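Local structure of mediator of RNA polymerase II transcription subunit 18 (Schizosaccharomyces pombe, 3C0T) at residues Val37-Lys42 with Glu111-Met116; Asp53-Leu58 with Glu119-Tyr124; Thr70-Ser73 with Gln77-Met80. The protein belongs to the Mediator coactivator complex, which carries signals from gene-specific regulatory proteins to the RNA polymerase II transcription machinery. One frame throughout, in Å; residues are numbered along the deposited sequence.

Contact 1: residues Val37-Lys42 with Glu111-Met116; sequences VVYRPK and EFVEKM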
loop_
_atom_site.group_PDB
_atom_site.type_symbol
_atom_site.label_atom_id
_atom_site.label_comp_id
_atom_site.label_asym_id
_atom_site.label_seq_id
_atom_site.Cartn_x
_atom_site.Cartn_y
_atom_site.Cartn_z
ATOM N N VAL A 37 -5.959 1.674 9.224
ATOM C CA VAL A 37 -7.165 2.395 9.623
ATOM C C VAL A 37 -6.901 3.838 9.187
ATOM O O VAL A 37 -5.842 4.407 9.475
ATOM C CB VAL A 37 -7.435 2.320 11.160
ATOM C CG1 VAL A 37 -7.140 0.924 11.666
ATOM C CG2 VAL A 37 -6.600 3.339 11.901
ATOM N N VAL A 38 -7.849 4.415 8.464
ATOM C CA VAL A 38 -7.691 5.770 7.968
ATOM C C VAL A 38 -8.617 6.751 8.679
ATOM O O VAL A 38 -9.783 6.449 8.915
ATOM C CB VAL A 38 -7.957 5.802 6.446
ATOM C CG1 VAL A 38 -7.734 7.201 5.897
ATOM C CG2 VAL A 38 -7.051 4.796 5.746
ATOM N N TYR A 39 -8.080 7.921 9.021
ATOM C CA TYR A 39 -8.839 8.971 9.705
ATOM C C TYR A 39 -8.842 10.255 8.898
ATOM O O TYR A 39 -7.824 10.662 8.339
ATOM C CB TYR A 39 -8.250 9.273 11.083
ATOM C CG TYR A 39 -8.582 8.241 12.126
ATOM C CD1 TYR A 39 -7.880 7.040 12.197
ATOM C CD2 TYR A 39 -9.617 8.455 13.036
ATOM C CE1 TYR A 39 -8.198 6.076 13.149
ATOM C CE2 TYR A 39 -9.946 7.494 13.992
ATOM C CZ TYR A 39 -9.230 6.310 14.039
ATOM O OH TYR A 39 -9.546 5.354 14.974
ATOM N N ARG A 40 -9.995 10.905 8.848
ATOM C CA ARG A 40 -10.118 12.145 8.100
ATOM C C ARG A 40 -10.434 13.280 9.061
ATOM O O ARG A 40 -10.965 13.050 10.149
ATOM C CB ARG A 40 -11.245 12.020 7.080
ATOM C CG ARG A 40 -12.578 11.809 7.742
ATOM C CD ARG A 40 -13.686 11.619 6.750
ATOM N NE ARG A 40 -14.949 11.463 7.461
ATOM C CZ ARG A 40 -16.127 11.285 6.873
ATOM N NH1 ARG A 40 -17.221 11.157 7.612
ATOM N NH2 ARG A 40 -16.208 11.236 5.548
ATOM N N PRO A 41 -10.109 14.522 8.670
ATOM C CA PRO A 41 -10.376 15.688 9.519
ATOM C C PRO A 41 -11.854 15.751 9.894
ATOM O O PRO A 41 -12.718 15.501 9.057
ATOM C CB PRO A 41 -9.940 16.852 8.637
ATOM C CG PRO A 41 -8.792 16.257 7.865
ATOM C CD PRO A 41 -9.353 14.912 7.466
ATOM N N LYS A 42 -12.133 16.078 11.150
ATOM C CA LYS A 42 -13.507 16.163 11.654
ATOM C C LYS A 42 -14.149 17.527 11.371
ATOM O O LYS A 42 -14.193 17.992 10.227
ATOM C CB LYS A 42 -13.510 15.899 13.166
ATOM C CG LYS A 42 -14.866 15.577 13.770
ATOM C CD LYS A 42 -14.762 15.424 15.291
ATOM C CE LYS A 42 -13.774 14.329 15.688
ATOM N NZ LYS A 42 -13.629 14.183 17.167
ATOM N N GLU A 111 -7.338 6.802 19.687
ATOM C CA GLU A 111 -8.037 7.836 20.431
ATOM C C GLU A 111 -7.288 9.159 20.425
ATOM O O GLU A 111 -7.900 10.228 20.453
ATOM C CB GLU A 111 -8.283 7.352 21.857
ATOM C CG GLU A 111 -9.134 6.083 21.878
ATOM C CD GLU A 111 -9.244 5.433 23.247
ATOM O OE1 GLU A 111 -9.951 4.405 23.350
ATOM O OE2 GLU A 111 -8.627 5.940 24.214
ATOM N N PHE A 112 -5.962 9.094 20.376
ATOM C CA PHE A 112 -5.170 10.313 20.351
ATOM C C PHE A 112 -5.429 11.086 19.067
ATOM O O PHE A 112 -5.531 12.313 19.085
ATOM C CB PHE A 112 -3.678 10.005 20.437
ATOM C CG PHE A 112 -2.817 11.233 20.515
ATOM C CD1 PHE A 112 -2.518 11.813 21.744
ATOM C CD2 PHE A 112 -2.328 11.828 19.357
ATOM C CE1 PHE A 112 -1.740 12.967 21.818
ATOM C CE2 PHE A 112 -1.552 12.980 19.419
ATOM C CZ PHE A 112 -1.256 13.553 20.651
ATOM N N VAL A 113 -5.532 10.375 17.948
ATOM C CA VAL A 113 -5.769 11.056 16.683
ATOM C C VAL A 113 -7.175 11.646 16.641
ATOM O O VAL A 113 -7.401 12.666 15.988
ATOM C CB VAL A 113 -5.557 10.121 15.467
ATOM C CG1 VAL A 113 -4.250 9.344 15.626
ATOM C CG2 VAL A 113 -6.734 9.194 15.311
ATOM N N GLU A 114 -8.122 11.015 17.331
ATOM C CA GLU A 114 -9.482 11.544 17.363
ATOM C C GLU A 114 -9.448 12.838 18.168
ATOM O O GLU A 114 -10.150 13.795 17.844
ATOM C CB GLU A 114 -10.451 10.549 18.010
ATOM C CG GLU A 114 -10.543 9.229 17.272
ATOM C CD GLU A 114 -11.543 8.266 17.890
ATOM O OE1 GLU A 114 -11.524 8.091 19.129
ATOM O OE2 GLU A 114 -12.343 7.672 17.134
ATOM N N LYS A 115 -8.624 12.863 19.214
ATOM C CA LYS A 115 -8.493 14.057 20.041
ATOM C C LYS A 115 -7.950 15.219 19.221
ATOM O O LYS A 115 -8.299 16.373 19.459
ATOM C CB LYS A 115 -7.560 13.805 21.219
ATOM C CG LYS A 115 -8.258 13.470 22.526
ATOM C CD LYS A 115 -8.896 12.090 22.508
ATOM C CE LYS A 115 -9.345 11.693 23.914
ATOM N NZ LYS A 115 -9.855 10.294 23.976
ATOM N N MET A 116 -7.090 14.911 18.257
ATOM C CA MET A 116 -6.511 15.938 17.398
ATOM C C MET A 116 -7.546 16.514 16.444
ATOM O O MET A 116 -7.255 17.454 15.707
ATOM C CB MET A 116 -5.360 15.364 16.575
ATOM C CG MET A 116 -4.118 15.012 17.362
ATOM S SD MET A 116 -2.783 14.572 16.231
ATOM C CE MET A 116 -3.062 12.812 16.079
#
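Tyr39 on strand 27-41 and Val113 on helix 109-115 mark the closest backbone approach, 7.9 Å from CA to CA, where the helix lies against the curled antiparallel sheet of the Med18 barrel. No hydrogen bond joins the two segments; side chains make the contact. The main contact is a CH-pi interaction: Val113 CG2 stands over the middle of the Tyr39 ring, 3.7 Å from the centroid and only 7° off the ring normal. The methyl is therefore about equally far from all six ring carbons. The tyrosine reaches the helix with CG anti to its carbonyl carbon (chi1 -76°), and its ring is further packed within the barrel wall by Leu58, Tyr118 and Phe120. One residue along the helix, Glu114 brings its CG to 3.8 Å from Tyr39 CE2. Its carboxylate is turned nearly perpendicular to the ring (88°), with OE2 at the ring edge, in plane, 4.0 Å from CE2. Just past the end of the strand, Lys42 stretches across the gap and bends at chi3. It forms no salt bridge with Glu114, since NZ stays 6.6 Å from OE2; NZ lies nearer the backbone O of Glu114, at 3.6 Å, without a hydrogen bond being formed.

Contact 2: residues Asp53-Leu58 with Glu119-Tyr124; sequences DSWLRL and EFSHEY
Trp55 meets Ser121 and His122 across the intervening strand 27-41, on the antiparallel Med18 barrel, at a classic beta bulge in which both Ser121 and His122 face Val38. The CA atoms of Trp55 and Ser121 are still 8.8 Å apart, and the indole spans most of that distance. It lies on Arg40 and Pro41 of the middle strand and makes the contact with the far end of its six-membered ring. CZ3 approaches Ser121 OG obliquely at 3.4 Å and lies 4.0 Å from His122 CE1, where the two rings meet edge to edge, their side chains crossing at about a right angle. At the bulge the two neighbouring side chains are paired: Ser121 OG sits in the imidazole plane, hydrogen-bonded to His122 ND1 at 2.7 Å. His122 has CG between the backbone N and the carbonyl carbon (chi1 56°), which swings the ring back toward the serine. Its NE2 bonds to the backbone of a chain of another protein, so both imidazole nitrogens have partners and the rotation of the ring is well fixed. Arg57 belongs to the same binding surface: its NH1 and NH2 also bond to the backbone of that other chain, while NH2 is also hydrogen-bonded to Pro52 O. The arginine runs out extended and turns at its last torsion (chi4 -73°), leaving NH1 4.6 Å from His122 NE2. A water links Arg57 to Tyr124, accepting from Arg57 NH1 at 2.9 Å and lying in the plane of the Tyr124 ring, 2.6 Å from Tyr124 OH.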
loop_
_atom_site.group_PDB
_atom_site.type_symbol
_atom_site.label_atom_id
_atom_site.label_comp_id
_atom_site.label_asym_id
_atom_site.label_seq_id
_atom_site.Cartn_x
_atom_site.Cartn_y
_atom_site.Cartn_z
ATOM N N ASP A 53 -5.525 13.618 0.928
ATOM C CA ASP A 53 -4.083 13.754 1.114
ATOM C C ASP A 53 -3.754 14.305 2.498
ATOM O O ASP A 53 -2.583 14.422 2.868
ATOM C CB ASP A 53 -3.470 14.671 0.052
ATOM C CG ASP A 53 -4.068 16.070 0.062
ATOM O OD1 ASP A 53 -3.510 16.953 -0.621
ATOM O OD2 ASP A 53 -5.096 16.291 0.738
ATOM N N SER A 54 -4.789 14.655 3.255
ATOM C CA SER A 54 -4.602 15.187 4.603
ATOM C C SER A 54 -5.126 14.190 5.637
ATOM O O SER A 54 -5.117 14.468 6.836
ATOM C CB SER A 54 -5.338 16.522 4.763
ATOM O OG SER A 54 -6.745 16.326 4.776
ATOM N N TRP A 55 -5.587 13.034 5.169
ATOM C CA TRP A 55 -6.102 12.003 6.066
ATOM C C TRP A 55 -4.946 11.214 6.677
ATOM O O TRP A 55 -3.916 10.983 6.029
ATOM C CB TRP A 55 -7.040 11.061 5.310
ATOM C CG TRP A 55 -8.260 11.748 4.747
ATOM C CD1 TRP A 55 -8.502 13.100 4.703
ATOM C CD2 TRP A 55 -9.401 11.119 4.144
ATOM N NE1 TRP A 55 -9.719 13.344 4.110
ATOM C CE2 TRP A 55 -10.292 12.152 3.756
ATOM C CE3 TRP A 55 -9.756 9.786 3.890
ATOM C CZ2 TRP A 55 -11.521 11.892 3.130
ATOM C CZ3 TRP A 55 -10.981 9.522 3.267
ATOM C CH2 TRP A 55 -11.848 10.575 2.893
ATOM N N LEU A 56 -5.120 10.824 7.935
ATOM C CA LEU A 56 -4.120 10.063 8.671
ATOM C C LEU A 56 -4.321 8.584 8.393
ATOM O O LEU A 56 -5.400 8.036 8.632
ATOM C CB LEU A 56 -4.258 10.340 10.174
ATOM C CG LEU A 56 -3.299 11.340 10.837
ATOM C CD1 LEU A 56 -2.617 12.219 9.815
ATOM C CD2 LEU A 56 -4.077 12.181 11.834
ATOM N N ARG A 57 -3.275 7.944 7.889
ATOM C CA ARG A 57 -3.323 6.528 7.553
ATOM C C ARG A 57 -2.441 5.760 8.528
ATOM O O ARG A 57 -1.216 5.864 8.490
ATOM C CB ARG A 57 -2.851 6.359 6.105
ATOM C CG ARG A 57 -3.717 7.168 5.145
ATOM C CD ARG A 57 -3.108 7.388 3.762
ATOM N NE ARG A 57 -3.962 8.292 2.992
ATOM C CZ ARG A 57 -5.142 7.948 2.484
ATOM N NH1 ARG A 57 -5.598 6.717 2.646
ATOM N NH2 ARG A 57 -5.896 8.845 1.862
ATOM N N LEU A 58 -3.078 5.004 9.416
ATOM C CA LEU A 58 -2.361 4.246 10.430
ATOM C C LEU A 58 -2.129 2.805 10.026
ATOM O O LEU A 58 -3.051 2.102 9.610
ATOM C CB LEU A 58 -3.124 4.299 11.754
ATOM C CG LEU A 58 -3.035 5.567 12.625
ATOM C CD1 LEU A 58 -2.608 6.766 11.826
ATOM C CD2 LEU A 58 -4.403 5.813 13.252
ATOM N N GLU A 119 -11.771 11.842 12.564
ATOM C CA GLU A 119 -12.772 10.808 12.757
ATOM C C GLU A 119 -12.504 9.634 11.820
ATOM O O GLU A 119 -11.967 9.802 10.727
ATOM C CB GLU A 119 -14.182 11.367 12.518
ATOM C CG GLU A 119 -14.417 11.911 11.122
ATOM C CD GLU A 119 -15.815 12.492 10.940
ATOM O OE1 GLU A 119 -16.157 12.869 9.796
ATOM O OE2 GLU A 119 -16.569 12.576 11.937
ATOM N N PHE A 120 -12.880 8.443 12.263
ATOM C CA PHE A 120 -12.690 7.231 11.484
ATOM C C PHE A 120 -13.346 7.283 10.106
ATOM O O PHE A 120 -14.527 7.603 9.983
ATOM C CB PHE A 120 -13.248 6.034 12.258
ATOM C CG PHE A 120 -13.184 4.740 11.495
ATOM C CD1 PHE A 120 -11.963 4.111 11.264
ATOM C CD2 PHE A 120 -14.342 4.168 10.977
ATOM C CE1 PHE A 120 -11.896 2.934 10.525
ATOM C CE2 PHE A 120 -14.284 2.991 10.235
ATOM C CZ PHE A 120 -13.057 2.373 10.008
ATOM N N SER A 121 -12.578 6.954 9.072
ATOM C CA SER A 121 -13.097 6.931 7.709
ATOM C C SER A 121 -13.331 5.483 7.274
ATOM O O SER A 121 -14.473 5.048 7.106
ATOM C CB SER A 121 -12.113 7.601 6.749
ATOM O OG SER A 121 -12.556 7.466 5.407
ATOM N N HIS A 122 -12.244 4.737 7.099
ATOM C CA HIS A 122 -12.333 3.336 6.688
ATOM C C HIS A 122 -11.102 2.556 7.133
ATOM O O HIS A 122 -10.122 3.132 7.613
ATOM C CB HIS A 122 -12.468 3.234 5.167
ATOM C CG HIS A 122 -11.370 3.921 4.416
ATOM N ND1 HIS A 122 -11.213 5.293 4.416
ATOM C CD2 HIS A 122 -10.372 3.430 3.644
ATOM C CE1 HIS A 122 -10.168 5.615 3.674
ATOM N NE2 HIS A 122 -9.640 4.503 3.194
ATOM N N GLU A 123 -11.163 1.240 6.976
ATOM C CA GLU A 123 -10.054 0.381 7.346
ATOM C C GLU A 123 -9.991 -0.821 6.421
ATOM O O GLU A 123 -10.990 -1.210 5.812
ATOM C CB GLU A 123 -10.206 -0.105 8.787
ATOM C CG GLU A 123 -11.442 -0.971 9.025
ATOM C CD GLU A 123 -11.499 -1.514 10.439
ATOM O OE1 GLU A 123 -11.005 -0.829 11.356
ATOM O OE2 GLU A 123 -12.044 -2.616 10.640
ATOM N N TYR A 124 -8.804 -1.404 6.313
ATOM C CA TYR A 124 -8.624 -2.582 5.482
ATOM C C TYR A 124 -7.357 -3.311 5.884
ATOM O O TYR A 124 -6.575 -2.837 6.716
ATOM C CB TYR A 124 -8.572 -2.220 3.983
ATOM C CG TYR A 124 -7.571 -1.147 3.633
ATOM C CD1 TYR A 124 -7.897 0.198 3.767
ATOM C CD2 TYR A 124 -6.280 -1.479 3.205
ATOM C CE1 TYR A 124 -6.967 1.193 3.489
ATOM C CE2 TYR A 124 -5.339 -0.494 2.919
ATOM C CZ TYR A 124 -5.690 0.844 3.064
ATOM O OH TYR A 124 -4.777 1.833 2.777
HETATM O O HOH W 1 -4.004 4.270 2.799
#

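Contact 3: residues Thr70-Ser73 with Gln77-Met80; sequences TEWS and QWSM
Ser73 and Trp78 face each other across a bend in the chain: segment 70-73 has no regular structure, 77-80 leads into strand 78-83, and the CA atoms of Ser73 and Gln77 are 8.3 Å apart. One hydrogen bond spans the bend, from Trp78 NE1 to the backbone oxygen O of Ser73. At 3.3 Å it is rather long, but it is nearly straight, with 168° at the hydrogen. It also suits both groups, because the acceptor lies close to the indole plane and the donor lies in the carbonyl plane on a lone pair. Beside this bond the two tryptophans touch by their six-membered rings, centroids 5.8 Å apart and planes inclined at 41°. Trp72 CZ3 lies 3.9 Å from Trp78 CZ2, and the two CH2 atoms come equally close. Trp72 carries its CG between the backbone N and the carbonyl carbon (chi1 59°), which folds the indole back beneath its own neighbour: Ser73 CB stands over the ring face, 4.0 Å above the plane. Trp72 NE1 is used elsewhere, on Arg150 O, while Trp72 O is hydrogen-bonded to Thr76 OG1 within the bend. Trp78 rests in turn on Leu58, Ser60 and Leu104 of the adjoining strands. A leucine in place of Trp78 would probably leave Ser73 O without its N-H partner and open a gap beside the Trp72 ring. The arrangement is that of a long beta-hairpin connection, its loop held to the start of strand 78-83 by one indole-to-backbone bond and the contact of two indoles, as the strand returns antiparallel to strand 56-61 in the barrel wall.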
loop_
_atom_site.group_PDB
_atom_site.type_symbol
_atom_site.label_atom_id
_atom_site.label_comp_id
_atom_site.label_asym_id
_atom_site.label_seq_id
_atom_site.Cartn_x
_atom_site.Cartn_y
_atom_site.Cartn_z
ATOM N N THR A 70 -7.276 -10.168 22.518
ATOM C CA THR A 70 -8.529 -9.416 22.522
ATOM C C THR A 70 -8.361 -7.932 22.182
ATOM O O THR A 70 -9.213 -7.340 21.516
ATOM C CB THR A 70 -9.246 -9.545 23.894
ATOM O OG1 THR A 70 -8.400 -9.039 24.934
ATOM C CG2 THR A 70 -9.573 -11.005 24.188
ATOM N N GLU A 71 -7.265 -7.333 22.638
ATOM C CA GLU A 71 -7.011 -5.924 22.368
ATOM C C GLU A 71 -5.600 -5.692 21.845
ATOM O O GLU A 71 -4.741 -5.123 22.520
ATOM C CB GLU A 71 -7.278 -5.098 23.628
ATOM C CG GLU A 71 -8.766 -4.842 23.854
ATOM C CD GLU A 71 -9.093 -4.428 25.276
ATOM O OE1 GLU A 71 -8.450 -3.487 25.793
ATOM O OE2 GLU A 71 -10.003 -5.045 25.874
ATOM N N TRP A 72 -5.387 -6.149 20.617
ATOM C CA TRP A 72 -4.113 -6.035 19.931
ATOM C C TRP A 72 -3.785 -4.586 19.585
ATOM O O TRP A 72 -2.626 -4.187 19.621
ATOM C CB TRP A 72 -4.159 -6.844 18.637
ATOM C CG TRP A 72 -5.263 -6.379 17.716
ATOM C CD1 TRP A 72 -6.585 -6.722 17.777
ATOM C CD2 TRP A 72 -5.146 -5.428 16.648
ATOM N NE1 TRP A 72 -7.298 -6.042 16.817
ATOM C CE2 TRP A 72 -6.440 -5.241 16.110
ATOM C CE3 TRP A 72 -4.073 -4.711 16.095
ATOM C CZ2 TRP A 72 -6.690 -4.368 15.042
ATOM C CZ3 TRP A 72 -4.323 -3.844 15.036
ATOM C CH2 TRP A 72 -5.621 -3.681 14.522
ATOM N N SER A 73 -4.808 -3.807 19.246
ATOM C CA SER A 73 -4.615 -2.411 18.863
ATOM C C SER A 73 -3.944 -1.543 19.926
ATOM O O SER A 73 -3.314 -0.539 19.596
ATOM C CB SER A 73 -5.950 -1.789 18.442
ATOM O OG SER A 73 -6.946 -1.995 19.427
ATOM N N GLN A 77 2.472 -0.995 17.796
ATOM C CA GLN A 77 3.159 0.206 17.383
ATOM C C GLN A 77 2.493 0.531 16.051
ATOM O O GLN A 77 2.313 -0.351 15.210
ATOM C CB GLN A 77 4.648 -0.079 17.183
ATOM C CG GLN A 77 5.477 1.155 16.869
ATOM C CD GLN A 77 6.969 0.882 16.897
ATOM O OE1 GLN A 77 7.779 1.800 16.778
ATOM N NE2 GLN A 77 7.341 -0.387 17.055
ATOM N N TRP A 78 2.098 1.783 15.875
ATOM C CA TRP A 78 1.459 2.195 14.639
ATOM C C TRP A 78 2.337 3.150 13.871
ATOM O O TRP A 78 2.982 4.013 14.453
ATOM C CB TRP A 78 0.139 2.920 14.907
ATOM C CG TRP A 78 -0.951 2.079 15.462
ATOM C CD1 TRP A 78 -1.176 1.786 16.776
ATOM C CD2 TRP A 78 -1.986 1.429 14.721
ATOM N NE1 TRP A 78 -2.292 0.995 16.900
ATOM C CE2 TRP A 78 -2.811 0.762 15.652
ATOM C CE3 TRP A 78 -2.300 1.348 13.358
ATOM C CZ2 TRP A 78 -3.931 0.018 15.263
ATOM C CZ3 TRP A 78 -3.410 0.610 12.972
ATOM C CH2 TRP A 78 -4.214 -0.044 13.923
ATOM N N SER A 79 2.377 2.982 12.559
ATOM C CA SER A 79 3.118 3.904 11.726
ATOM C C SER A 79 2.008 4.822 11.235
ATOM O O SER A 79 0.914 4.366 10.889
ATOM C CB SER A 79 3.787 3.183 10.565
ATOM O OG SER A 79 4.965 2.535 11.004
ATOM N N MET A 80 2.274 6.116 11.232
ATOM C CA MET A 80 1.274 7.081 10.818
ATOM C C MET A 80 1.706 7.741 9.517
ATOM O O MET A 80 2.786 8.324 9.434
ATOM C CB MET A 80 1.100 8.103 11.931
ATOM C CG MET A 80 -0.127 8.958 11.832
ATOM S SD MET A 80 -0.438 9.699 13.450
ATOM C CE MET A 80 0.964 10.777 13.589
#

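In the fold
All three contacts reach one wall of the barrel, where strands 118-133, 27-41, 56-61 and 78-83 lie side by side. Contacts 1 and 2, with centres about 8 Å apart, interlock along the chain: Tyr39 N lies 2.7 Å from Leu56 O, a probable hydrogen bond between neighbouring strands. Contact 3 is about 14 Å, centre to centre, from each of the others, and Trp78 reaches both: its CH2 lies 3.8 Å from Val37 CG1 and its CE3 3.5 Å from Leu58 CB. Contact 2 takes part in binding the chain of another protein. Arg150 reaches both contacts 2 and 3, its side chain in a salt bridge with Glu123 and its backbone O accepting from Trp72 NE1.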